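Local coordinates for protein maleate cis-trans isomerase (Pseudomonas putida, PDB 4FQ5) that probably catalyses the cis-trans isomerisation of maleate to fumarate, and is captured here with maleate in its pocket, at residues 105-110 and 135-140; 79-84 and 119-124. The protein carries 1 engineered substitution. All blocks are in the same frame, centred on the assembly; numbering follows the deposited sequence.

In the fold
Following the chain from its N terminus, residues 79-84 come first and return to 119-124 in interaction 2, closing a loop of 34 residues that contains strand 98-101 and helix 104-108. Interaction 1 starts inside that loop, at 105-110, and closes on 135-140 after 24 intervening residues, beyond helix 114-128. The segments alternate along the chain, so the two loops cross, and their centres lie about 10 Å apart. They also touch directly: Ala-106 CB meets Met-80 CE at 3.3 Å, and Ile-135 CG2 meets Leu-122 CD1 at 3.8 Å. Together they tie helices 74-81, 104-108, 114-128 and 138-149 to the parallel sheet that includes strands 98-101 and 135-137.

Interaction 1 (105-110 and 135-140); sequences VAIMSM and IITSAG. With MAE (maleic acid), chain C.
Ile-107 and Met-108 converge on the single methyl group of Ala-139, whose CB points toward the opposing segment. Ile-107 comes from one side with its short branch: CG2 lies 3.6 Å from Ala-139 CB. Its chi1 of -69° turns CG2 opposite the backbone N and sends CG1 another way, to 4.3 Å from Thr-137 CB. The two branches therefore divide the work, one resting on the helix and the other on the last residue of the strand before it. Met-108 lies alongside the same methyl. Its chain is extended beyond CG, which places CG at 4.0 Å and the terminal CE at 3.9 Å from Ala-139 CB. No hydrogen bond crosses between the segments, and the touching side chains are all buried.

The polar work is done within each segment or beyond both. Thr-137 is the N-cap of helix 138-149: its OG1 accepts from Gly-140 N at 3.0 Å with an N-H...O angle of 156°, leaving its CB to face Ile-107. Ser-138 OG is held by hydrogen bonds to Tyr-101 O, Ala-102 O and Thr-248 OG1. At the start of 105-110, Val-105 N makes a weak hydrogen bond (3.4 Å from Val-105 N to maleate O3), and Val-105 CG1 packs beside that carboxylate.

Apolar packing thus joins the short helix after strand 98-101 to a capped strand-to-helix junction, next to the maleate pocket and close to Cys-103, the predicted nucleophile of this enzyme of the arylmalonate decarboxylase family.

Interaction 2 (79-84 and 119-124); sequences RMDGDS and AERLRN
Asp-81, on helix 74-81, brings its carboxylate near the Arg-121 guanidinium without pairing with it; CG is anti to the backbone N (chi1 -171°). OD2 stands 4.2 Å from Arg-121 NH2, beyond salt-bridge range, and the two planar groups are almost perpendicular at 89°. A water closes the gap: it donates to Asp-81 OD1 at 2.8 Å and accepts from Arg-121 NH2 at 2.7 Å. Each charged group has a firmer partner outside the segments. Tyr-114 OH bonds both Asp-81 OD2 and Arg-121 NH1, so that it and the water both link the two groups, while Asp-85 is a further carboxylate partner of Arg-121, in a salt bridge with NE.

Asp-83 faces away from 119-124 and pairs instead with Arg-79, OD2 to NH1 at 2.8 Å, the nitrogen lying out of the carboxylate plane. Asp-83 belongs to a type I turn running from Asp-81 to Ser-84, which leads from helix 74-81 into helix 84-92. Helix 114-128, which carries Arg-121, is part of the beta-alpha-beta crossover from strand 98-101 to strand 135-137, and Ser-84 and Leu-122 both pack on Tyr-101 of the former strand.

Ser-84 points across the interface. Its CB meets NH2 of Arg-121 at 3.5 Å, at the guanidinium edge and in its plane; a bend at chi3 (75°) in an otherwise extended arginine chain brings that edge around. The hydroxyl OG shares the same water at 2.9 Å and also rests on Leu-122 CD2 at 3.4 Å. Cutting Leu-122 back to an alanine would take CD2 away from the Ser-84 hydroxyl and is likely to open a gap between helix 114-128 and the turn. The same CD2 also approaches the Ser-84 backbone, 3.6 Å from Ser-84 O.

Interaction 1 (105-110 and 135-140)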
loop_
_atom_site.group_PDB
_atom_site.type_symbol
_atom_site.label_atom_id
_atom_site.label_comp_id
_atom_site.label_asym_id
_atom_site.label_seq_id
_atom_site.Cartn_x
_atom_site.Cartn_y
_atom_site.Cartn_z
ATOM N N VAL A 105 19.759 17.765 -17.347
ATOM C CA VAL A 105 20.948 18.474 -17.810
ATOM C C VAL A 105 21.466 17.959 -19.167
ATOM O O VAL A 105 22.054 18.712 -19.941
ATOM C CB VAL A 105 22.052 18.522 -16.724
ATOM C CG1 VAL A 105 22.772 17.182 -16.587
ATOM C CG2 VAL A 105 23.027 19.653 -17.006
ATOM N N ALA A 106 21.228 16.681 -19.446
ATOM C CA ALA A 106 21.639 16.073 -20.709
ATOM C C ALA A 106 20.903 16.729 -21.872
ATOM O O ALA A 106 21.493 17.003 -22.921
ATOM C CB ALA A 106 21.366 14.581 -20.684
ATOM N N ILE A 107 19.616 16.986 -21.678
ATOM C CA ILE A 107 18.820 17.688 -22.673
ATOM C C ILE A 107 19.272 19.147 -22.812
ATOM O O ILE A 107 19.581 19.601 -23.915
ATOM C CB ILE A 107 17.310 17.606 -22.353
ATOM C CG1 ILE A 107 16.776 16.174 -22.538
ATOM C CG2 ILE A 107 16.521 18.617 -23.175
ATOM C CD1 ILE A 107 17.051 15.544 -23.894
ATOM N N MET A 108 19.327 19.866 -21.696
ATOM C CA MET A 108 19.684 21.284 -21.727
ATOM C C MET A 108 21.117 21.525 -22.234
ATOM O O MET A 108 21.368 22.513 -22.917
ATOM C CB MET A 108 19.417 21.960 -20.370
ATOM C CG MET A 108 17.939 21.984 -19.972
ATOM S SD MET A 108 17.562 23.075 -18.580
ATOM C CE MET A 108 15.786 22.925 -18.455
ATOM N N SER A 109 22.033 20.606 -21.923
ATOM C CA SER A 109 23.425 20.644 -22.405
ATOM C C SER A 109 23.579 20.675 -23.927
ATOM O O SER A 109 24.631 21.058 -24.437
ATOM C CB SER A 109 24.186 19.412 -21.911
ATOM O OG SER A 109 24.697 19.622 -20.616
ATOM N N MET A 110 22.547 20.234 -24.642
ATOM C CA MET A 110 22.631 20.091 -26.092
ATOM C C MET A 110 22.267 21.365 -26.842
ATOM O O MET A 110 22.296 21.393 -28.063
ATOM C CB MET A 110 21.757 18.926 -26.564
ATOM C CG MET A 110 22.216 17.557 -26.084
ATOM S SD MET A 110 23.832 17.079 -26.730
ATOM C CE MET A 110 23.470 16.973 -28.480
ATOM N N ILE A 135 5.861 11.318 -25.222
ATOM C CA ILE A 135 7.228 11.429 -24.742
ATOM C C ILE A 135 7.316 12.648 -23.837
ATOM O O ILE A 135 6.824 13.722 -24.187
ATOM C CB ILE A 135 8.229 11.592 -25.915
ATOM C CG1 ILE A 135 8.054 10.471 -26.961
ATOM C CG2 ILE A 135 9.665 11.692 -25.404
ATOM C CD1 ILE A 135 8.550 9.097 -26.544
ATOM N N ILE A 136 7.908 12.464 -22.663
ATOM C CA ILE A 136 8.170 13.564 -21.739
ATOM C C ILE A 136 9.676 13.589 -21.505
ATOM O O ILE A 136 10.301 12.540 -21.372
ATOM C CB ILE A 136 7.394 13.404 -20.397
ATOM C CG1 ILE A 136 5.923 13.808 -20.562
ATOM C CG2 ILE A 136 7.946 14.326 -19.317
ATOM C CD1 ILE A 136 5.011 12.731 -21.098
ATOM N N THR A 137 10.265 14.778 -21.519
ATOM C CA THR A 137 11.610 14.948 -20.987
ATOM C C THR A 137 11.494 15.723 -19.678
ATOM O O THR A 137 10.610 16.569 -19.539
ATOM C CB THR A 137 12.559 15.689 -21.960
ATOM O OG1 THR A 137 12.163 17.060 -22.076
ATOM C CG2 THR A 137 12.555 15.027 -23.349
ATOM N N SER A 138 12.375 15.416 -18.730
ATOM C CA SER A 138 12.489 16.151 -17.463
ATOM C C SER A 138 12.647 17.647 -17.683
ATOM O O SER A 138 12.047 18.458 -16.970
ATOM C CB SER A 138 13.711 15.667 -16.696
ATOM O OG SER A 138 13.504 14.347 -16.253
ATOM N N ALA A 139 13.483 17.997 -18.658
ATOM C CA ALA A 139 13.766 19.390 -18.982
ATOM C C ALA A 139 12.499 20.112 -19.405
ATOM O O ALA A 139 12.181 21.173 -18.868
ATOM C CB ALA A 139 14.835 19.489 -20.062
ATOM N N GLY A 140 11.770 19.519 -20.348
ATOM C CA GLY A 140 10.527 20.090 -20.855
ATOM C C GLY A 140 9.443 20.123 -19.793
ATOM O O GLY A 140 8.694 21.096 -19.688
HETATM C C1 MAE C . 20.869 12.577 -13.282
HETATM O O1 MAE C . 21.055 11.395 -12.950
HETATM O O2 MAE C . 20.559 13.475 -12.486
HETATM C C2 MAE C . 21.060 12.925 -14.698
HETATM C C3 MAE C . 20.622 14.035 -15.264
HETATM C C4 MAE C . 19.850 15.094 -14.576
HETATM O O3 MAE C . 20.381 16.189 -14.420
HETATM O O4 MAE C . 18.686 14.906 -14.203
#

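Interaction 2 (79-84 and 119-124)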
loop_
_atom_site.group_PDB
_atom_site.type_symbol
_atom_site.label_atom_id
_atom_site.label_comp_id
_atom_site.label_asym_id
_atom_site.label_seq_id
_atom_site.Cartn_x
_atom_site.Cartn_y
_atom_site.Cartn_z
ATOM N N ARG A 79 27.589 11.768 -24.947
ATOM C CA ARG A 79 27.641 10.345 -25.290
ATOM C C ARG A 79 26.355 9.627 -24.872
ATOM O O ARG A 79 25.782 8.861 -25.648
ATOM C CB ARG A 79 28.837 9.674 -24.620
ATOM C CG ARG A 79 29.201 8.326 -25.230
ATOM C CD ARG A 79 29.470 7.282 -24.161
ATOM N NE ARG A 79 28.265 6.992 -23.377
ATOM C CZ ARG A 79 27.336 6.095 -23.709
ATOM N NH1 ARG A 79 26.283 5.921 -22.923
ATOM N NH2 ARG A 79 27.450 5.375 -24.821
ATOM N N MET A 80 25.916 9.891 -23.643
ATOM C CA MET A 80 24.702 9.288 -23.098
ATOM C C MET A 80 23.476 9.579 -23.963
ATOM O O MET A 80 22.697 8.666 -24.276
ATOM C CB MET A 80 24.461 9.771 -21.666
ATOM C CG MET A 80 23.338 9.042 -20.949
ATOM S SD MET A 80 22.803 9.849 -19.428
ATOM C CE MET A 80 22.280 11.452 -20.021
ATOM N N ASP A 81 23.308 10.843 -24.349
ATOM C CA ASP A 81 22.171 11.241 -25.183
ATOM C C ASP A 81 22.149 10.500 -26.519
ATOM O O ASP A 81 21.082 10.243 -27.060
ATOM C CB ASP A 81 22.148 12.750 -25.420
ATOM C CG ASP A 81 20.871 13.208 -26.090
ATOM O OD1 ASP A 81 19.790 13.084 -25.468
ATOM O OD2 ASP A 81 20.938 13.691 -27.243
ATOM N N GLY A 82 23.328 10.163 -27.035
ATOM C CA GLY A 82 23.454 9.366 -28.258
ATOM C C GLY A 82 22.769 8.005 -28.191
ATOM O O GLY A 82 22.416 7.444 -29.221
ATOM N N ASP A 83 22.575 7.473 -26.980
ATOM C CA ASP A 83 21.888 6.182 -26.795
ATOM C C ASP A 83 20.371 6.311 -26.689
ATOM O O ASP A 83 19.661 5.323 -26.465
ATOM C CB ASP A 83 22.430 5.466 -25.558
ATOM C CG ASP A 83 23.846 4.973 -25.747
ATOM O OD1 ASP A 83 24.312 4.867 -26.902
ATOM O OD2 ASP A 83 24.498 4.684 -24.732
ATOM N N SER A 84 19.901 7.539 -26.866
ATOM C CA SER A 84 18.505 7.932 -26.715
ATOM C C SER A 84 17.539 7.102 -27.566
ATOM O O SER A 84 16.551 6.564 -27.052
ATOM C CB SER A 84 18.381 9.408 -27.104
ATOM O OG SER A 84 17.358 10.044 -26.383
ATOM N N ALA A 119 12.034 15.254 -27.715
ATOM C CA ALA A 119 10.678 14.700 -27.629
ATOM C C ALA A 119 10.143 14.267 -29.001
ATOM O O ALA A 119 9.600 13.173 -29.143
ATOM C CB ALA A 119 9.730 15.698 -26.983
ATOM N N GLU A 120 10.298 15.127 -30.006
ATOM C CA GLU A 120 9.804 14.816 -31.355
ATOM C C GLU A 120 10.562 13.650 -31.993
ATOM O O GLU A 120 9.948 12.787 -32.623
ATOM C CB GLU A 120 9.812 16.064 -32.244
ATOM C CG GLU A 120 8.678 17.030 -31.919
ATOM C CD GLU A 120 8.936 18.463 -32.360
ATOM O OE1 GLU A 120 7.985 19.108 -32.850
ATOM O OE2 GLU A 120 10.075 18.956 -32.208
ATOM N N ARG A 121 11.879 13.594 -31.788
ATOM C CA ARG A 121 12.691 12.508 -32.351
ATOM C C ARG A 121 12.345 11.170 -31.703
ATOM O O ARG A 121 12.145 10.174 -32.397
ATOM C CB ARG A 121 14.191 12.793 -32.220
ATOM C CG ARG A 121 15.071 11.845 -33.029
ATOM C CD ARG A 121 16.558 12.141 -32.858
ATOM N NE ARG A 121 17.073 11.685 -31.562
ATOM C CZ ARG A 121 17.411 12.474 -30.537
ATOM N NH1 ARG A 121 17.312 13.799 -30.614
ATOM N NH2 ARG A 121 17.855 11.924 -29.416
ATOM N N LEU A 122 12.269 11.158 -30.372
ATOM C CA LEU A 122 11.892 9.952 -29.631
ATOM C C LEU A 122 10.487 9.484 -29.993
ATOM O O LEU A 122 10.266 8.293 -30.153
ATOM C CB LEU A 122 12.016 10.162 -28.115
ATOM C CG LEU A 122 13.411 10.456 -27.546
ATOM C CD1 LEU A 122 13.304 10.833 -26.077
ATOM C CD2 LEU A 122 14.377 9.298 -27.742
ATOM N N ARG A 123 9.547 10.417 -30.136
ATOM C CA ARG A 123 8.191 10.062 -30.571
ATOM C C ARG A 123 8.216 9.367 -31.938
ATOM O O ARG A 123 7.542 8.350 -32.131
ATOM C CB ARG A 123 7.249 11.280 -30.583
ATOM C CG ARG A 123 5.924 11.003 -31.282
ATOM C CD ARG A 123 4.734 11.720 -30.669
ATOM N NE ARG A 123 3.492 11.276 -31.310
ATOM C CZ ARG A 123 2.530 10.557 -30.723
ATOM N NH1 ARG A 123 2.624 10.193 -29.449
ATOM N NH2 ARG A 123 1.453 10.218 -31.417
ATOM N N ASN A 124 9.004 9.913 -32.866
ATOM C CA ASN A 124 9.168 9.331 -34.203
ATOM C C ASN A 124 9.730 7.915 -34.142
ATOM O O ASN A 124 9.234 7.017 -34.821
ATOM C CB ASN A 124 10.081 10.200 -35.079
ATOM C CG ASN A 124 9.421 11.488 -35.531
ATOM O OD1 ASN A 124 8.193 11.610 -35.546
ATOM N ND2 ASN A 124 10.243 12.457 -35.928
HETATM O O HOH W 1 17.365 12.881 -26.919
#